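Local coordinates for germination protein YpeB (Bacillus megaterium QM B1551, PDB 5BOI), which takes part in the germination of Bacillus spores, its C-terminal PepSY-containing part probably acting as an inhibitory module, at residues Q172-L177 / Y202-T207; N90-F95 / V135-S140. All blocks are in the same frame, centred on the assembly; numbering follows the deposited sequence.

Contact 1: residues Q172-L177 / Y202-T207; sequences QAKTKL and YEFLGT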
loop_
_atom_site.group_PDB
_atom_site.type_symbol
_atom_site.label_atom_id
_atom_site.label_comp_id
_atom_site.label_asym_id
_atom_site.label_seq_id
_atom_site.Cartn_x
_atom_site.Cartn_y
_atom_site.Cartn_z
ATOM N N GLN A 172 -12.741 -11.906 24.794
ATOM C CA GLN A 172 -11.893 -11.403 25.875
ATOM C C GLN A 172 -11.140 -10.138 25.417
ATOM O O GLN A 172 -11.079 -9.140 26.139
ATOM C CB GLN A 172 -10.923 -12.501 26.332
ATOM C CG GLN A 172 -11.618 -13.627 27.123
ATOM C CD GLN A 172 -10.844 -14.941 27.163
ATOM O OE1 GLN A 172 -9.787 -15.087 26.546
ATOM N NE2 GLN A 172 -11.373 -15.906 27.909
ATOM N N ALA A 173 -10.602 -10.176 24.202
ATOM C CA ALA A 173 -9.939 -9.001 23.622
ATOM C C ALA A 173 -10.834 -7.771 23.629
ATOM O O ALA A 173 -10.396 -6.670 23.984
ATOM C CB ALA A 173 -9.496 -9.292 22.209
ATOM N N LYS A 174 -12.086 -7.970 23.237
ATOM C CA LYS A 174 -13.053 -6.883 23.126
ATOM C C LYS A 174 -13.347 -6.240 24.475
ATOM O O LYS A 174 -13.644 -5.050 24.535
ATOM C CB LYS A 174 -14.348 -7.403 22.475
ATOM C CG LYS A 174 -15.393 -6.339 22.129
ATOM C CD LYS A 174 -16.478 -6.908 21.205
ATOM C CE LYS A 174 -17.721 -6.023 21.147
ATOM N NZ LYS A 174 -18.581 -6.319 19.954
ATOM N N THR A 175 -13.248 -7.004 25.562
ATOM C CA THR A 175 -13.497 -6.411 26.875
ATOM C C THR A 175 -12.334 -5.514 27.287
ATOM O O THR A 175 -12.447 -4.717 28.221
ATOM C CB THR A 175 -13.712 -7.478 27.959
ATOM O OG1 THR A 175 -12.495 -8.205 28.164
ATOM C CG2 THR A 175 -14.815 -8.441 27.548
ATOM N N LYS A 176 -11.221 -5.641 26.573
ATOM C CA LYS A 176 -10.028 -4.862 26.875
ATOM C C LYS A 176 -10.142 -3.449 26.320
ATOM O O LYS A 176 -9.390 -2.561 26.711
ATOM C CB LYS A 176 -8.790 -5.568 26.318
ATOM C CG LYS A 176 -8.623 -6.997 26.839
ATOM C CD LYS A 176 -8.845 -7.072 28.346
ATOM C CE LYS A 176 -8.252 -8.340 28.945
ATOM N NZ LYS A 176 -8.852 -8.675 30.266
ATOM N N LEU A 177 -11.097 -3.244 25.415
ATOM C CA LEU A 177 -11.358 -1.923 24.854
ATOM C C LEU A 177 -11.868 -0.968 25.912
ATOM O O LEU A 177 -12.296 -1.385 26.987
ATOM C CB LEU A 177 -12.377 -1.996 23.719
ATOM C CG LEU A 177 -11.862 -2.702 22.472
ATOM C CD1 LEU A 177 -12.965 -2.831 21.431
ATOM C CD2 LEU A 177 -10.649 -1.973 21.909
ATOM N N TYR A 202 -5.711 -8.609 17.937
ATOM C CA TYR A 202 -7.070 -8.405 17.423
ATOM C C TYR A 202 -7.174 -6.936 17.054
ATOM O O TYR A 202 -6.855 -6.074 17.881
ATOM C CB TYR A 202 -8.120 -8.736 18.473
ATOM C CG TYR A 202 -8.187 -10.208 18.793
ATOM C CD1 TYR A 202 -8.904 -11.057 17.981
ATOM C CD2 TYR A 202 -7.526 -10.735 19.904
ATOM C CE1 TYR A 202 -8.962 -12.427 18.249
ATOM C CE2 TYR A 202 -7.589 -12.098 20.211
ATOM C CZ TYR A 202 -8.310 -12.946 19.361
ATOM O OH TYR A 202 -8.386 -14.310 19.620
ATOM N N GLU A 203 -7.607 -6.661 15.830
ATOM C CA GLU A 203 -7.783 -5.298 15.352
ATOM C C GLU A 203 -9.263 -4.947 15.413
ATOM O O GLU A 203 -10.095 -5.691 14.907
ATOM C CB GLU A 203 -7.265 -5.161 13.918
ATOM C CG GLU A 203 -7.582 -3.821 13.280
ATOM C CD GLU A 203 -7.770 -3.943 11.785
ATOM O OE1 GLU A 203 -6.943 -4.629 11.144
ATOM O OE2 GLU A 203 -8.738 -3.356 11.255
ATOM N N PHE A 204 -9.593 -3.821 16.032
ATOM C CA PHE A 204 -10.966 -3.355 16.113
ATOM C C PHE A 204 -11.113 -2.026 15.384
ATOM O O PHE A 204 -10.319 -1.099 15.595
ATOM C CB PHE A 204 -11.396 -3.192 17.582
ATOM C CG PHE A 204 -11.425 -4.492 18.370
ATOM C CD1 PHE A 204 -12.561 -5.293 18.356
ATOM C CD2 PHE A 204 -10.318 -4.905 19.111
ATOM C CE1 PHE A 204 -12.610 -6.498 19.073
ATOM C CE2 PHE A 204 -10.344 -6.077 19.834
ATOM C CZ PHE A 204 -11.498 -6.893 19.818
ATOM N N LEU A 205 -12.137 -1.931 14.546
ATOM C CA LEU A 205 -12.496 -0.680 13.895
ATOM C C LEU A 205 -13.787 -0.198 14.542
ATOM O O LEU A 205 -14.776 -0.938 14.593
ATOM C CB LEU A 205 -12.664 -0.903 12.394
ATOM C CG LEU A 205 -12.868 0.224 11.384
ATOM C CD1 LEU A 205 -11.873 1.328 11.596
ATOM C CD2 LEU A 205 -12.704 -0.368 9.992
ATOM N N GLY A 206 -13.786 1.026 15.059
ATOM C CA GLY A 206 -14.957 1.522 15.757
ATOM C C GLY A 206 -14.979 3.035 15.852
ATOM O O GLY A 206 -14.118 3.720 15.295
ATOM N N THR A 207 -15.978 3.563 16.543
ATOM C CA THR A 207 -16.079 5.009 16.699
ATOM C C THR A 207 -16.030 5.378 18.164
ATOM O O THR A 207 -16.664 4.734 19.002
ATOM C CB THR A 207 -17.364 5.560 16.074
ATOM O OG1 THR A 207 -18.495 5.060 16.795
ATOM C CG2 THR A 207 -17.470 5.140 14.614
#
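Ala173 and Tyr202 bring the two backbones nearest, with 6.9 Å between their CA atoms, where the short helix 170-175 passes over strand 198-208; at Lys174 and Phe204 the CA separation is 8.1 Å. The methyl of Ala173 fits between the two aromatic residues of the strand. Its CB comes obliquely to the Tyr202 ring, 3.4 Å from CD2, and on its other contact sits in the plane of the Phe204 ring, at the edge, 3.9 Å from CZ. Tyr202 is held from outside as well, since its OH is hydrogen-bonded to the carbonyl of Ile168, just ahead of the helix.

Both segments belong to the PepSY-type domain near the C-terminal end of the chain, in which the helix precedes a run of antiparallel strands and lies against them. Here Phe204 makes the broadest contact with the helix segment. Its CG is anti to the carbonyl carbon (chi1 -64°), and the ring reaches up to the helix, bringing CZ to 3.6 Å from Lys174 N. Leu177, in the turn that follows the helix, lies over one face of the same ring: CD1 is 4.0 Å from the Phe204 centroid and 18° off the ring normal, a CH-pi contact. Lys174 crosses Phe204 at about a right angle and touches it with the start of its side chain, CB standing 3.9 Å from Phe204 CE1, while the extended chain carries the ammonium group away. Elsewhere, Leu177 also touches Val183 and Ile215 on the strands that pair with 198-208.

Contact 2: residues N90-F95 / V135-S140; sequences NKATKF and VKMKMS
Phe95 and Met137 meet at the one aromatic ring of the contact, which the thioether methyl approaches obliquely, CE lying 3.6 Å from Phe95 CD2. Other parts of the chain complete the surroundings of this ring: His99, just beyond the end of helix 85-98, stacks on it, and Phe22 meets it edge-to-face. The chi1 of Phe95 (177°) sets CG opposite the backbone N and sends the ring out from the helix to the strand side. Met137 runs straight as far as SD and then bends at chi3 (63°), a turn that presents its methyl to the ring.

The sulfur before that methyl packs on Ala92: Met137 SD is 3.9 Å from both the CB and the O of Ala92. Ala92 is the small residue at the middle of the contact, its CA 7.2 Å from that of Met139. Met139 was modelled in two conformations, and all its side-chain contacts are given for one of them. In that one its SD also touches the Ala92 methyl, and the chain folds back so that CE comes towards the helix backbone, 3.9 Å from Ala92 N and near the root of Lys91. No hydrogen bond crosses the contact, which is apolar and largely buried.

The segment axes come within 9.4 Å of each other, their directions 126° apart. Met137 and Met139 alternate with Lys136 and Lys138, which are exposed, so the strand turns its apolar side to the helix. Phe118 of strand 115-123 and Val146 of strand 146-150 extend that apolar surface on either side of 134-140. A helix lying across one face of an antiparallel sheet is the arrangement expected of a PepSY domain.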
loop_
_atom_site.group_PDB
_atom_site.type_symbol
_atom_site.label_atom_id
_atom_site.label_comp_id
_atom_site.label_asym_id
_atom_site.label_seq_id
_atom_site.Cartn_x
_atom_site.Cartn_y
_atom_site.Cartn_z
ATOM N N ASN A 90 -12.001 3.275 -4.983
ATOM C CA ASN A 90 -12.440 2.165 -5.829
ATOM C C ASN A 90 -11.525 1.930 -7.015
ATOM O O ASN A 90 -11.222 0.778 -7.360
ATOM C CB ASN A 90 -13.870 2.402 -6.318
ATOM C CG ASN A 90 -14.880 2.281 -5.202
ATOM O OD1 ASN A 90 -14.607 1.656 -4.175
ATOM N ND2 ASN A 90 -16.054 2.877 -5.394
ATOM N N LYS A 91 -11.102 3.027 -7.636
ATOM C CA LYS A 91 -10.181 2.988 -8.762
ATOM C C LYS A 91 -8.815 2.425 -8.374
ATOM O O LYS A 91 -8.208 1.657 -9.137
ATOM C CB LYS A 91 -10.030 4.383 -9.347
ATOM C CG LYS A 91 -11.316 4.886 -10.020
ATOM C CD LYS A 91 -11.056 6.125 -10.854
ATOM C CE LYS A 91 -12.255 6.448 -11.748
ATOM N NZ LYS A 91 -13.503 6.733 -10.988
ATOM N N ALA A 92 -8.366 2.783 -7.178
ATOM C CA ALA A 92 -7.107 2.262 -6.636
ATOM C C ALA A 92 -7.225 0.746 -6.433
ATOM O O ALA A 92 -6.350 -0.025 -6.825
ATOM C CB ALA A 92 -6.747 2.962 -5.335
ATOM N N THR A 93 -8.326 0.325 -5.831
ATOM C CA THR A 93 -8.539 -1.101 -5.593
ATOM C C THR A 93 -8.550 -1.871 -6.925
ATOM O O THR A 93 -7.918 -2.929 -7.054
ATOM C CB THR A 93 -9.852 -1.327 -4.827
ATOM O OG1 THR A 93 -9.787 -0.625 -3.564
ATOM C CG2 THR A 93 -10.109 -2.834 -4.620
ATOM N N LYS A 94 -9.231 -1.320 -7.928
ATOM C CA LYS A 94 -9.339 -1.985 -9.231
ATOM C C LYS A 94 -7.984 -2.078 -9.918
ATOM O O LYS A 94 -7.643 -3.100 -10.525
ATOM C CB LYS A 94 -10.307 -1.234 -10.148
ATOM C CG LYS A 94 -10.376 -1.848 -11.561
ATOM C CD LYS A 94 -11.079 -0.945 -12.566
ATOM C CE LYS A 94 -11.187 -1.616 -13.952
ATOM N NZ LYS A 94 -11.489 -3.079 -13.876
ATOM N N PHE A 95 -7.219 -0.997 -9.819
ATOM C CA PHE A 95 -5.900 -0.936 -10.429
ATOM C C PHE A 95 -5.022 -2.075 -9.909
ATOM O O PHE A 95 -4.410 -2.801 -10.705
ATOM C CB PHE A 95 -5.234 0.411 -10.145
ATOM C CG PHE A 95 -3.840 0.519 -10.688
ATOM C CD1 PHE A 95 -3.625 0.914 -11.994
ATOM C CD2 PHE A 95 -2.746 0.235 -9.892
ATOM C CE1 PHE A 95 -2.348 1.019 -12.499
ATOM C CE2 PHE A 95 -1.456 0.338 -10.400
ATOM C CZ PHE A 95 -1.267 0.734 -11.713
ATOM N N VAL A 135 1.339 -1.716 0.442
ATOM C CA VAL A 135 1.450 -1.074 -0.862
ATOM C C VAL A 135 0.836 0.311 -0.728
ATOM O O VAL A 135 -0.266 0.451 -0.184
ATOM C CB VAL A 135 0.747 -1.867 -1.935
ATOM C CG1 VAL A 135 0.818 -1.110 -3.274
ATOM C CG2 VAL A 135 1.366 -3.260 -2.073
ATOM N N LYS A 136 1.544 1.333 -1.211
ATOM C CA LYS A 136 1.089 2.707 -1.068
ATOM C C LYS A 136 0.719 3.233 -2.448
ATOM O O LYS A 136 1.418 2.951 -3.419
ATOM C CB LYS A 136 2.172 3.589 -0.447
ATOM C CG LYS A 136 2.355 3.406 1.052
ATOM C CD LYS A 136 3.734 3.852 1.510
ATOM C CE LYS A 136 3.981 3.455 2.958
ATOM N NZ LYS A 136 2.701 3.183 3.675
ATOM N N MET A 137 -0.376 3.979 -2.528
ATOM C CA MET A 137 -0.847 4.505 -3.809
ATOM C C MET A 137 -1.275 5.941 -3.670
ATOM O O MET A 137 -1.821 6.324 -2.636
ATOM C CB MET A 137 -2.022 3.704 -4.334
ATOM C CG MET A 137 -1.793 2.235 -4.437
ATOM S SD MET A 137 -3.064 1.604 -5.512
ATOM C CE MET A 137 -2.675 2.451 -7.042
ATOM N N LYS A 138 -1.049 6.720 -4.731
ATOM C CA LYS A 138 -1.515 8.089 -4.807
ATOM C C LYS A 138 -2.252 8.225 -6.139
ATOM O O LYS A 138 -1.743 7.812 -7.187
ATOM C CB LYS A 138 -0.365 9.093 -4.710
ATOM C CG LYS A 138 0.374 9.044 -3.369
ATOM C CD LYS A 138 1.612 9.919 -3.375
ATOM C CE LYS A 138 2.399 9.729 -2.080
ATOM N NZ LYS A 138 3.689 10.477 -2.065
ATOM N N MET A 139 -3.467 8.758 -6.071
ATOM C CA MET A 139 -4.334 8.877 -7.238
ATOM C C MET A 139 -4.647 10.339 -7.523
ATOM O O MET A 139 -4.817 11.122 -6.603
ATOM C CB MET A 139 -5.650 8.121 -7.024
ATOM C CG MET A 139 -5.524 6.721 -6.455
ATOM S SD MET A 139 -4.712 5.593 -7.581
ATOM C CE MET A 139 -5.973 5.401 -8.832
ATOM N N SER A 140 -4.740 10.701 -8.798
ATOM C CA SER A 140 -5.223 12.027 -9.169
ATOM C C SER A 140 -6.721 12.098 -8.939
ATOM O O SER A 140 -7.456 11.268 -9.451
ATOM C CB SER A 140 -4.935 12.326 -10.637
ATOM O OG SER A 140 -5.698 13.470 -11.039
#

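The chain first passes through helix 12-22 and the four strands between 30 and 74, then enters helix 85-98, runs through strands 104-112 and 115-123, and returns with strand 134-140, where contact 2 closes a loop of 39 intervening residues. Only later does helix 170-175 begin a second loop, of 24 residues, which passes through strand 182-192 and closes at strand 198-208 as contact 1. The loops are in series, neither nesting nor crossing, and they lie in different PepSY-family parts of the chain, each pinning a helix to strands that follow it. The centres of contacts 1 and 2 lie about 28 Å apart. Strand 129-130 links the two regions, pairing with both 115-123 and 182-192.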